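PDB 4F06: extracellular ligand-binding receptor from Rhodopseudomonas palustris, which probably captures p-hydroxybenzoate and related lignin-derived benzoates as the solute-binding receptor of an ABC transporter. Local coordinates for residues T200-P203 and P207-G210; A214-G219 and G243-G248; G16-F21 and G78-P83. One frame throughout, in Å; residues are numbered along the deposited sequence.

Contact 1: residues T200-P203 and P207-G210; sequences TFLP and PTLG. With PHB (p-hydroxybenzoic acid), chain B.
With its CG2 anti to the carbonyl carbon and its OG1 between the backbone N and that carbon (chi1 53°), Thr208 turns its methyl onto the backbone of residues 200-203. Thr208 CG2 sits 3.1 Å from Leu202 O. It also touches Pro203 O and Leu202 CB. The hydroxyl is hydrogen-bonded to Gly205 O. Leu202, its CG placed beside the backbone N (chi1 -48°), lays its branch across Pro207, with Leu202 CD2 3.9 Å from Pro207 CB. No hydrogen bond links the two segments.

The CB of Phe201 points away from residues 207-210, and its ring meets the ligand instead, with C4 of p-hydroxybenzoate in the ring plane at its edge and Phe201 CE1 3.6 Å from ligand C3. Cutting the side chain back to an alanine is likely to open a gap beside ligand C3 and C4 and remove this edge as a limit on the ligand ring. Leu202 and Pro203 pack on Pro207 and Thr208, while Pro203 CB also comes 3.5 Å from ligand C5. This is the strand-to-helix turn of a beta-alpha-beta unit (strand 197-201, helix 206-217, strand 226-230), here lining the binding cleft of a periplasmic binding protein.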
ATOM      1  N   THR A 200      -6.836   4.642  13.035  1.00  6.94           N
ATOM      2  CA  THR A 200      -6.798   5.589  11.936  1.00  7.31           C
ATOM      3  C   THR A 200      -6.157   5.054  10.677  1.00  6.87           C
ATOM      4  O   THR A 200      -5.248   4.209  10.686  1.00  7.44           O
ATOM      5  CB  THR A 200      -6.104   6.907  12.398  1.00  8.45           C
ATOM      6  OG1 THR A 200      -6.286   7.943  11.423  1.00  9.67           O
ATOM      7  CG2 THR A 200      -4.636   6.688  12.572  1.00 10.10           C
ATOM      8  N   PHE A 201      -6.662   5.586   9.566  1.00  6.75           N
ATOM      9  CA  PHE A 201      -6.018   5.521   8.270  1.00  6.26           C
ATOM     10  C   PHE A 201      -6.137   6.890   7.587  1.00  6.10           C
ATOM     11  O   PHE A 201      -7.242   7.471   7.582  1.00  7.07           O
ATOM     12  CB  PHE A 201      -6.717   4.517   7.322  1.00  7.06           C
ATOM     13  CG  PHE A 201      -6.360   4.755   5.868  1.00  6.62           C
ATOM     14  CD1 PHE A 201      -5.123   4.363   5.323  1.00  7.33           C
ATOM     15  CD2 PHE A 201      -7.264   5.452   5.039  1.00  7.53           C
ATOM     16  CE1 PHE A 201      -4.773   4.652   4.028  1.00  7.17           C
ATOM     17  CE2 PHE A 201      -6.910   5.739   3.722  1.00  8.43           C
ATOM     18  CZ  PHE A 201      -5.676   5.349   3.209  1.00  7.40           C
ATOM     19  N   LEU A 202      -5.022   7.361   7.023  1.00  6.21           N
ATOM     20  CA  LEU A 202      -5.022   8.431   6.026  1.00  6.66           C
ATOM     21  C   LEU A 202      -3.986   7.963   5.001  1.00  6.79           C
ATOM     22  O   LEU A 202      -3.084   7.195   5.328  1.00  6.74           O
ATOM     23  CB  LEU A 202      -4.600   9.786   6.618  1.00  7.48           C
ATOM     24  CG  LEU A 202      -5.266  10.224   7.932  1.00  7.01           C
ATOM     25  CD1 LEU A 202      -4.521   9.697   9.149  1.00  8.28           C
ATOM     26  CD2 LEU A 202      -5.315  11.734   7.979  1.00  8.74           C
ATOM     27  N   PRO A 203      -4.031   8.445   3.752  1.00  6.34           N
ATOM     28  CA  PRO A 203      -3.022   8.026   2.756  1.00  6.32           C
ATOM     29  C   PRO A 203      -1.652   8.534   3.200  1.00  6.23           C
ATOM     30  O   PRO A 203      -1.492   9.684   3.685  1.00  7.29           O
ATOM     31  CB  PRO A 203      -3.477   8.735   1.466  1.00  7.56           C
ATOM     32  CG  PRO A 203      -4.335   9.883   1.952  1.00  7.56           C
ATOM     33  CD  PRO A 203      -5.041   9.364   3.203  1.00  7.08           C
ATOM     34  N   PRO A 207      -0.913  14.015   4.992  1.00  8.04           N
ATOM     35  CA  PRO A 207      -2.016  13.844   5.950  1.00  8.68           C
ATOM     36  C   PRO A 207      -1.608  13.004   7.163  1.00  7.59           C
ATOM     37  O   PRO A 207      -1.990  13.325   8.304  1.00  8.05           O
ATOM     38  CB  PRO A 207      -3.079  13.089   5.127  1.00  9.67           C
ATOM     39  CG  PRO A 207      -2.813  13.586   3.713  1.00  9.90           C
ATOM     40  CD  PRO A 207      -1.303  13.568   3.633  1.00 10.01           C
ATOM     41  N   THR A 208      -0.842  11.921   6.942  1.00  8.00           N
ATOM     42  CA  THR A 208      -0.425  11.088   8.062  1.00  8.09           C
ATOM     43  C   THR A 208       0.539  11.809   8.990  1.00  7.98           C
ATOM     44  O   THR A 208       0.470  11.641  10.221  1.00  8.21           O
ATOM     45  CB  THR A 208       0.118   9.744   7.553  1.00  6.86           C
ATOM     46  OG1 THR A 208       1.139   9.935   6.560  1.00  9.10           O
ATOM     47  CG2 THR A 208      -0.989   8.907   6.894  1.00  8.57           C
ATOM     48  N   LEU A 209       1.449  12.582   8.422  1.00  8.96           N
ATOM     49  CA  LEU A 209       2.365  13.326   9.262  1.00  9.38           C
ATOM     50  C   LEU A 209       1.587  14.324  10.148  1.00  9.45           C
ATOM     51  O   LEU A 209       1.850  14.481  11.352  1.00  9.81           O
ATOM     52  CB  LEU A 209       3.392  14.067   8.397  1.00 11.63           C
ATOM     53  CG  LEU A 209       4.516  14.732   9.244  1.00 13.51           C
ATOM     54  CD1 LEU A 209       5.326  13.686  10.004  1.00 17.72           C
ATOM     55  CD2 LEU A 209       5.476  15.496   8.362  1.00 20.02           C
ATOM     56  N   GLY A 210       0.645  15.032   9.535  1.00  8.79           N
ATOM     57  CA  GLY A 210      -0.170  16.000  10.299  1.00  9.11           C
ATOM     58  C   GLY A 210      -0.984  15.367  11.372  1.00  8.68           C
ATOM     59  O   GLY A 210      -1.060  15.885  12.482  1.00  9.05           O
TER
HETATM   60  C1' PHB B 401      -5.446   4.598  -1.830  1.00  5.03           C
HETATM   61  O1' PHB B 401      -5.958   3.499  -2.086  1.00  5.40           O
HETATM   62  O2' PHB B 401      -5.895   5.696  -2.308  1.00  5.57           O
HETATM   63  C1  PHB B 401      -4.294   4.628  -0.876  1.00  5.47           C
HETATM   64  C2  PHB B 401      -4.137   3.603   0.078  1.00  5.23           C
HETATM   65  C3  PHB B 401      -3.109   3.654   0.989  1.00  5.87           C
HETATM   66  C4  PHB B 401      -2.242   4.726   1.005  1.00  5.78           C
HETATM   67  C5  PHB B 401      -2.384   5.744   0.084  1.00  6.07           C
HETATM   68  C6  PHB B 401      -3.411   5.719  -0.852  1.00  6.13           C
HETATM   69  O4  PHB B 401      -1.250   4.845   1.909  1.00  6.32           O

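Contact 2: residues A214-G219 and G243-G248; sequences AYIDNG and GEAGLG
Ile216 CD1 lies over one face of the flat peptide group joining Ala245 to Gly246. The evidence is its height, about 3.6 Å above the plane of Ala245 C, Ala245 O and Gly246 N. Within that group the closest atom is Ala245 O, 3.7 Å from Ile216 CD1. The aromatic ring nearby, Tyr215, does not reach residues 243-248; it is anchored through its OH to Val225 O.

Both branches of Ile216 are engaged. CG1 stands anti to the carbonyl carbon (chi1 -65°) and carries CD1 toward the peptide, while CG2, anti to the backbone N, swings to the methyl of Ala245. Ala245 CB is accordingly touched at two points, 4.0 Å from Ile216 CD1 and 4.0 Å from Ile216 CG2.

Each partner lies at or just beyond a helix end. Helix 206-217 ends in a Schellman motif, in which Gly219, at positive phi (89°), donates its N-H to Ile216 O, with Gly219 N and Ile216 O 2.9 Å apart. Facing it, a short 3-10 segment follows helix 239-242 and leads toward strand 250-253, with Gly246 N bonded to Gly243 O at 2.8 Å. The contact therefore joins the end of one helix to the connection after another on the outside of the second lobe's alpha/beta fold. Polar ties flank the apolar touch: Leu247 O accepts a hydrogen bond from Lys221 NZ, and Glu244 forms a salt bridge with Lys347.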
ATOM      1  N   ALA A 214      -0.430  16.025  15.422  1.00  8.80           N
ATOM      2  CA  ALA A 214      -1.519  16.579  16.221  1.00  7.97           C
ATOM      3  C   ALA A 214      -1.886  15.674  17.387  1.00  7.59           C
ATOM      4  O   ALA A 214      -2.236  16.168  18.465  1.00  9.49           O
ATOM      5  CB  ALA A 214      -2.727  16.824  15.340  1.00  9.40           C
ATOM      6  N   TYR A 215      -1.874  14.354  17.158  1.00  8.13           N
ATOM      7  CA  TYR A 215      -2.178  13.361  18.224  1.00  8.14           C
ATOM      8  C   TYR A 215      -1.186  13.546  19.398  1.00  8.65           C
ATOM      9  O   TYR A 215      -1.569  13.539  20.584  1.00  9.86           O
ATOM     10  CB  TYR A 215      -2.120  11.962  17.580  1.00  8.79           C
ATOM     11  CG  TYR A 215      -1.928  10.814  18.508  1.00  8.24           C
ATOM     12  CD1 TYR A 215      -2.949  10.414  19.362  1.00  9.14           C
ATOM     13  CD2 TYR A 215      -0.747  10.102  18.491  1.00  9.47           C
ATOM     14  CE1 TYR A 215      -2.794   9.349  20.249  1.00 10.11           C
ATOM     15  CE2 TYR A 215      -0.565   8.988  19.341  1.00 10.07           C
ATOM     16  CZ  TYR A 215      -1.591   8.616  20.215  1.00  9.02           C
ATOM     17  OH  TYR A 215      -1.372   7.554  21.053  1.00 10.48           O
ATOM     18  N   ILE A 216       0.093  13.710  19.064  1.00  8.26           N
ATOM     19  CA  ILE A 216       1.121  13.911  20.089  1.00  8.74           C
ATOM     20  C   ILE A 216       1.009  15.313  20.699  1.00  9.35           C
ATOM     21  O   ILE A 216       1.004  15.465  21.935  1.00  9.77           O
ATOM     22  CB  ILE A 216       2.514  13.729  19.477  1.00  8.81           C
ATOM     23  CG1 ILE A 216       2.720  12.285  19.006  1.00 10.04           C
ATOM     24  CG2 ILE A 216       3.603  14.172  20.461  1.00 12.24           C
ATOM     25  CD1 ILE A 216       3.888  12.151  18.053  1.00 11.06           C
ATOM     26  N   ASP A 217       0.903  16.337  19.848  1.00  8.87           N
ATOM     27  CA  ASP A 217       1.044  17.718  20.347  1.00 10.61           C
ATOM     28  C   ASP A 217      -0.168  18.192  21.142  1.00 10.86           C
ATOM     29  O   ASP A 217      -0.048  19.122  21.910  1.00 13.74           O
ATOM     30  CB  ASP A 217       1.349  18.685  19.197  1.00 11.52           C
ATOM     31  CG  ASP A 217       2.724  18.461  18.570  1.00 13.08           C
ATOM     32  OD1 ASP A 217       3.561  17.707  19.097  1.00 14.05           O
ATOM     33  OD2 ASP A 217       2.959  19.023  17.475  1.00 16.37           O
ATOM     34  N   ASN A 218      -1.336  17.588  20.895  1.00 10.02           N
ATOM     35  CA  ASN A 218      -2.520  17.815  21.688  1.00 11.02           C
ATOM     36  C   ASN A 218      -2.594  16.949  22.917  1.00 11.33           C
ATOM     37  O   ASN A 218      -3.562  17.063  23.693  1.00 13.78           O
ATOM     38  CB  ASN A 218      -3.796  17.738  20.856  1.00 12.13           C
ATOM     39  CG  ASN A 218      -3.900  18.883  19.872  1.00 14.81           C
ATOM     40  OD1 ASN A 218      -3.546  18.750  18.677  1.00 13.34           O
ATOM     41  ND2 ASN A 218      -4.339  20.022  20.362  1.00 19.93           N
ATOM     42  N   GLY A 219      -1.576  16.119  23.171  1.00 10.59           N
ATOM     43  CA  GLY A 219      -1.496  15.457  24.478  1.00 10.29           C
ATOM     44  C   GLY A 219      -2.219  14.144  24.553  1.00  9.46           C
ATOM     45  O   GLY A 219      -2.251  13.546  25.625  1.00 11.04           O
ATOM     46  N   GLY A 243       9.890  11.864  14.995  1.00 11.80           N
ATOM     47  CA  GLY A 243      10.945  11.789  15.992  1.00 11.73           C
ATOM     48  C   GLY A 243      10.605  10.837  17.108  1.00 10.30           C
ATOM     49  O   GLY A 243       9.665  10.035  17.026  1.00 11.41           O
ATOM     50  N   GLU A 244      11.403  10.895  18.164  1.00 12.61           N
ATOM     51  CA  GLU A 244      11.256   9.955  19.274  1.00 12.13           C
ATOM     52  C   GLU A 244       9.916  10.058  19.998  1.00 10.70           C
ATOM     53  O   GLU A 244       9.499   9.140  20.683  1.00 12.09           O
ATOM     54  CB  GLU A 244      12.398  10.126  20.284  1.00 14.08           C
ATOM     55  CG  GLU A 244      13.740   9.684  19.740  1.00 18.07           C
ATOM     56  CD  GLU A 244      14.843  10.020  20.703  1.00 28.41           C
ATOM     57  OE1 GLU A 244      14.559  10.693  21.725  1.00 32.71           O
ATOM     58  OE2 GLU A 244      15.986   9.613  20.432  1.00 36.55           O
ATOM     59  N   ALA A 245       9.193  11.155  19.795  1.00  9.96           N
ATOM     60  CA  ALA A 245       7.830  11.246  20.316  1.00 11.56           C
ATOM     61  C   ALA A 245       6.914  10.187  19.646  1.00 10.33           C
ATOM     62  O   ALA A 245       5.843   9.893  20.171  1.00 14.36           O
ATOM     63  CB  ALA A 245       7.286  12.639  20.096  1.00 13.96           C
ATOM     64  N   GLY A 246       7.295   9.615  18.506  1.00 11.52           N
ATOM     65  CA  GLY A 246       6.484   8.559  17.893  1.00 12.13           C
ATOM     66  C   GLY A 246       6.700   7.184  18.488  1.00 11.64           C
ATOM     67  O   GLY A 246       5.973   6.236  18.146  1.00 11.44           O
ATOM     68  N   LEU A 247       7.663   7.021  19.418  1.00 11.17           N
ATOM     69  CA  LEU A 247       7.927   5.700  19.989  1.00 10.50           C
ATOM     70  C   LEU A 247       6.653   5.134  20.587  1.00  9.97           C
ATOM     71  O   LEU A 247       5.899   5.801  21.301  1.00 11.44           O
ATOM     72  CB  LEU A 247       8.996   5.743  21.111  1.00 10.91           C
ATOM     73  CG  LEU A 247      10.413   5.986  20.598  1.00 10.86           C
ATOM     74  CD1 LEU A 247      11.353   6.342  21.757  1.00 12.91           C
ATOM     75  CD2 LEU A 247      10.964   4.763  19.839  1.00 12.58           C
ATOM     76  N   GLY A 248       6.430   3.840  20.321  1.00  9.80           N
ATOM     77  CA  GLY A 248       5.306   3.135  20.874  1.00  9.81           C
ATOM     78  C   GLY A 248       4.072   3.090  20.020  1.00 10.78           C
ATOM     79  O   GLY A 248       3.173   2.293  20.300  1.00 13.63           O
TER

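Contact 3: residues G16-F21 and G78-P83; sequences GPYALF and GLYFTP. With PHB (p-hydroxybenzoic acid), chain B.
Tyr80 is the hub, meeting Phe21 through CE1 and OH and Tyr18 through CE2. With CG anti to the backbone N (chi1 -167°), its ring runs out toward residues 16-21, and its OH stands 3.4 Å above the plane of the Phe21 ring, over the centre. The two rings are nearly parallel, at 23°, but slid apart. Phe21 CB and Phe21 CG both approach to 3.5 Å, at Tyr80 CE1 and Tyr80 OH respectively. That buried hydroxyl is satisfied by a hydrogen bond with Ala204 O.

Tyr18 CD1 meets Tyr80 CE2 at 3.7 Å, while Phe81 points its CZ at the centre of a Tyr18 face; planes at 86° make this a T-shaped pair. The four rings form an aromatic cluster across two loops that follow adjacent parallel strands, 5-12 and 75-78, of the first lobe.

The loop after strand 75-78 also holds the ligand. C6 of p-hydroxybenzoate lies over a face of Tyr80, offset toward the rim. The ligand's carboxylate accepts two bonds at the start of helix 82-88: a nearly straight one from Thr82 N to O2' (2.8 Å) and one from Thr82 OG1 to O1' (2.6 Å). The helix end would probably help stabilise the negative charge there.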
ATOM      1  N   GLY A  16       5.265  16.519  -6.458  1.00 10.69           N
ATOM      2  CA  GLY A  16       4.270  17.027  -5.561  1.00 10.56           C
ATOM      3  C   GLY A  16       4.381  16.438  -4.164  1.00  9.03           C
ATOM      4  O   GLY A  16       5.364  15.784  -3.829  1.00  9.17           O
ATOM      5  N   PRO A  17       3.341  16.599  -3.341  1.00  8.79           N
ATOM      6  CA  PRO A  17       3.407  16.239  -1.932  1.00  8.49           C
ATOM      7  C   PRO A  17       3.666  14.746  -1.715  1.00  8.11           C
ATOM      8  O   PRO A  17       4.199  14.366  -0.654  1.00  8.85           O
ATOM      9  CB  PRO A  17       2.058  16.693  -1.393  1.00 11.15           C
ATOM     10  CG  PRO A  17       1.508  17.665  -2.409  1.00 17.59           C
ATOM     11  CD  PRO A  17       2.159  17.406  -3.695  1.00 11.19           C
ATOM     12  N   TYR A  18       3.224  13.905  -2.660  1.00  7.75           N
ATOM     13  CA  TYR A  18       3.360  12.442  -2.541  1.00  7.25           C
ATOM     14  C   TYR A  18       4.499  11.915  -3.410  1.00  6.62           C
ATOM     15  O   TYR A  18       4.570  10.694  -3.661  1.00  7.17           O
ATOM     16  CB  TYR A  18       2.017  11.780  -2.950  1.00  7.15           C
ATOM     17  CG  TYR A  18       0.892  12.209  -2.033  1.00  6.71           C
ATOM     18  CD1 TYR A  18       0.621  11.518  -0.839  1.00  7.13           C
ATOM     19  CD2 TYR A  18       0.057  13.296  -2.369  1.00  8.14           C
ATOM     20  CE1 TYR A  18      -0.429  11.916   0.006  1.00  7.64           C
ATOM     21  CE2 TYR A  18      -0.969  13.713  -1.540  1.00  8.65           C
ATOM     22  CZ  TYR A  18      -1.215  13.017  -0.349  1.00  8.08           C
ATOM     23  OH  TYR A  18      -2.234  13.356   0.520  1.00 12.06           O
ATOM     24  N   ALA A  19       5.440  12.775  -3.803  1.00  7.12           N
ATOM     25  CA  ALA A  19       6.497  12.402  -4.743  1.00  7.10           C
ATOM     26  C   ALA A  19       7.314  11.216  -4.275  1.00  6.83           C
ATOM     27  O   ALA A  19       7.764  10.422  -5.105  1.00  7.84           O
ATOM     28  CB  ALA A  19       7.426  13.579  -4.977  1.00  7.81           C
ATOM     29  N   LEU A  20       7.538  11.070  -2.970  1.00  6.88           N
ATOM     30  CA  LEU A  20       8.380   9.954  -2.551  1.00  7.48           C
ATOM     31  C   LEU A  20       7.780   8.623  -2.918  1.00  6.88           C
ATOM     32  O   LEU A  20       8.479   7.663  -3.201  1.00  6.85           O
ATOM     33  CB  LEU A  20       8.610  10.023  -1.027  1.00  9.57           C
ATOM     34  CG  LEU A  20       9.677   9.024  -0.502  1.00 12.27           C
ATOM     35  CD1 LEU A  20      11.020   9.095  -1.269  1.00 14.92           C
ATOM     36  CD2 LEU A  20       9.960   9.381   0.943  1.00 18.76           C
ATOM     37  N   PHE A  21       6.445   8.534  -2.905  1.00  6.25           N
ATOM     38  CA  PHE A  21       5.780   7.255  -3.173  1.00  6.59           C
ATOM     39  C   PHE A  21       5.899   6.824  -4.622  1.00  6.41           C
ATOM     40  O   PHE A  21       5.999   5.600  -4.900  1.00  8.48           O
ATOM     41  CB  PHE A  21       4.342   7.273  -2.682  1.00  7.24           C
ATOM     42  CG  PHE A  21       4.312   7.531  -1.210  1.00  6.49           C
ATOM     43  CD1 PHE A  21       4.623   6.493  -0.322  1.00  7.65           C
ATOM     44  CD2 PHE A  21       4.097   8.832  -0.706  1.00  8.34           C
ATOM     45  CE1 PHE A  21       4.698   6.755   1.046  1.00  8.74           C
ATOM     46  CE2 PHE A  21       4.180   9.076   0.677  1.00  9.43           C
ATOM     47  CZ  PHE A  21       4.487   8.033   1.538  1.00  9.52           C
ATOM     48  N   GLY A  78       1.135   0.685 -11.356  1.00  6.99           N
ATOM     49  CA  GLY A  78       1.313   1.800 -10.421  1.00  6.68           C
ATOM     50  C   GLY A  78       0.029   2.103  -9.706  1.00  6.02           C
ATOM     51  O   GLY A  78      -0.624   1.190  -9.154  1.00  6.97           O
ATOM     52  N   LEU A  79      -0.359   3.383  -9.759  1.00  6.03           N
ATOM     53  CA  LEU A  79      -1.646   3.917  -9.250  1.00  5.89           C
ATOM     54  C   LEU A  79      -1.626   4.015  -7.740  1.00  5.55           C
ATOM     55  O   LEU A  79      -2.017   3.076  -7.007  1.00  6.42           O
ATOM     56  CB  LEU A  79      -2.893   3.180  -9.802  1.00  6.59           C
ATOM     57  CG  LEU A  79      -3.167   3.309 -11.309  1.00  7.85           C
ATOM     58  CD1 LEU A  79      -3.437   4.779 -11.674  1.00 10.53           C
ATOM     59  CD2 LEU A  79      -2.112   2.669 -12.201  1.00 10.59           C
ATOM     60  N   TYR A  80      -1.175   5.166  -7.262  1.00  5.82           N
ATOM     61  CA  TYR A  80      -1.128   5.395  -5.829  1.00  5.79           C
ATOM     62  C   TYR A  80      -2.553   5.489  -5.217  1.00  5.04           C
ATOM     63  O   TYR A  80      -2.847   4.840  -4.200  1.00  5.53           O
ATOM     64  CB  TYR A  80      -0.345   6.677  -5.529  1.00  6.79           C
ATOM     65  CG  TYR A  80       0.013   6.832  -4.072  1.00  5.78           C
ATOM     66  CD1 TYR A  80       0.841   5.891  -3.446  1.00  6.07           C
ATOM     67  CD2 TYR A  80      -0.487   7.905  -3.313  1.00  5.88           C
ATOM     68  CE1 TYR A  80       1.153   6.010  -2.089  1.00  6.80           C
ATOM     69  CE2 TYR A  80      -0.148   8.066  -1.962  1.00  6.05           C
ATOM     70  CZ  TYR A  80       0.658   7.107  -1.360  1.00  6.15           C
ATOM     71  OH  TYR A  80       0.999   7.156  -0.018  1.00  7.19           O
ATOM     72  N   PHE A  81      -3.419   6.317  -5.830  1.00  5.46           N
ATOM     73  CA  PHE A  81      -4.724   6.590  -5.249  1.00  5.54           C
ATOM     74  C   PHE A  81      -5.839   5.726  -5.841  1.00  5.46           C
ATOM     75  O   PHE A  81      -5.951   5.595  -7.073  1.00  6.52           O
ATOM     76  CB  PHE A  81      -5.081   8.075  -5.442  1.00  6.39           C
ATOM     77  CG  PHE A  81      -4.208   9.032  -4.630  1.00  5.45           C
ATOM     78  CD1 PHE A  81      -4.363   9.075  -3.248  1.00  6.79           C
ATOM     79  CD2 PHE A  81      -3.289   9.868  -5.244  1.00  5.74           C
ATOM     80  CE1 PHE A  81      -3.605   9.944  -2.481  1.00  7.59           C
ATOM     81  CE2 PHE A  81      -2.531  10.747  -4.470  1.00  6.38           C
ATOM     82  CZ  PHE A  81      -2.697  10.799  -3.082  1.00  7.73           C
ATOM     83  N   THR A  82      -6.700   5.287  -4.953  1.00  5.24           N
ATOM     84  CA  THR A  82      -7.882   4.520  -5.389  1.00  5.74           C
ATOM     85  C   THR A  82      -8.681   5.167  -6.532  1.00  6.10           C
ATOM     86  O   THR A  82      -8.966   4.496  -7.503  1.00  6.41           O
ATOM     87  CB  THR A  82      -8.776   4.201  -4.178  1.00  5.31           C
ATOM     88  OG1 THR A  82      -8.212   3.140  -3.423  1.00  6.29           O
ATOM     89  CG2 THR A  82     -10.190   3.785  -4.588  1.00  6.44           C
ATOM     90  N   PRO A  83      -9.087   6.449  -6.420  1.00  6.24           N
ATOM     91  CA  PRO A  83      -9.907   7.036  -7.493  1.00  6.82           C
ATOM     92  C   PRO A  83      -9.212   7.041  -8.833  1.00  6.78           C
ATOM     93  O   PRO A  83      -9.854   7.013  -9.875  1.00  7.43           O
ATOM     94  CB  PRO A  83     -10.242   8.464  -6.976  1.00  8.11           C
ATOM     95  CG  PRO A  83      -9.252   8.701  -5.845  1.00  8.91           C
ATOM     96  CD  PRO A  83      -9.059   7.334  -5.236  1.00  6.68           C
TER
HETATM   97  C1' PHB B 401      -5.446   4.598  -1.830  1.00  5.03           C
HETATM   98  O1' PHB B 401      -5.958   3.499  -2.086  1.00  5.40           O
HETATM   99  O2' PHB B 401      -5.895   5.696  -2.308  1.00  5.57           O
HETATM  100  C1  PHB B 401      -4.294   4.628  -0.876  1.00  5.47           C
HETATM  101  C2  PHB B 401      -4.137   3.603   0.078  1.00  5.23           C
HETATM  102  C3  PHB B 401      -3.109   3.654   0.989  1.00  5.87           C
HETATM  103  C4  PHB B 401      -2.242   4.726   1.005  1.00  5.78           C
HETATM  104  C5  PHB B 401      -2.384   5.744   0.084  1.00  6.07           C
HETATM  105  C6  PHB B 401      -3.411   5.719  -0.852  1.00  6.13           C
HETATM  106  O4  PHB B 401      -1.250   4.845   1.909  1.00  6.32           O

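Contacts 1 and 3 are buried and both touch p-hydroxybenzoate, one from each lobe; the centre of contact 2 lies about 23 Å from the centre of the chain, and the contact is only partly buried. The helix 206-217 is common to contacts 1 and 2: its first turn packs on the pocket-lining loop, its last residues lie at the periphery. Chemistry follows place. Contact 3 brings aromatic rings and the bonds to the ligand carboxylate, contact 1 joins two prolines, a leucine and a threonine methyl, with a phenylalanine edge on the ligand, and contact 2 relies on an isoleucine and an alanine. Contacts 1 and 3 meet across the cleft, where Pro207 CG packs 3.3 Å from Tyr18 OH.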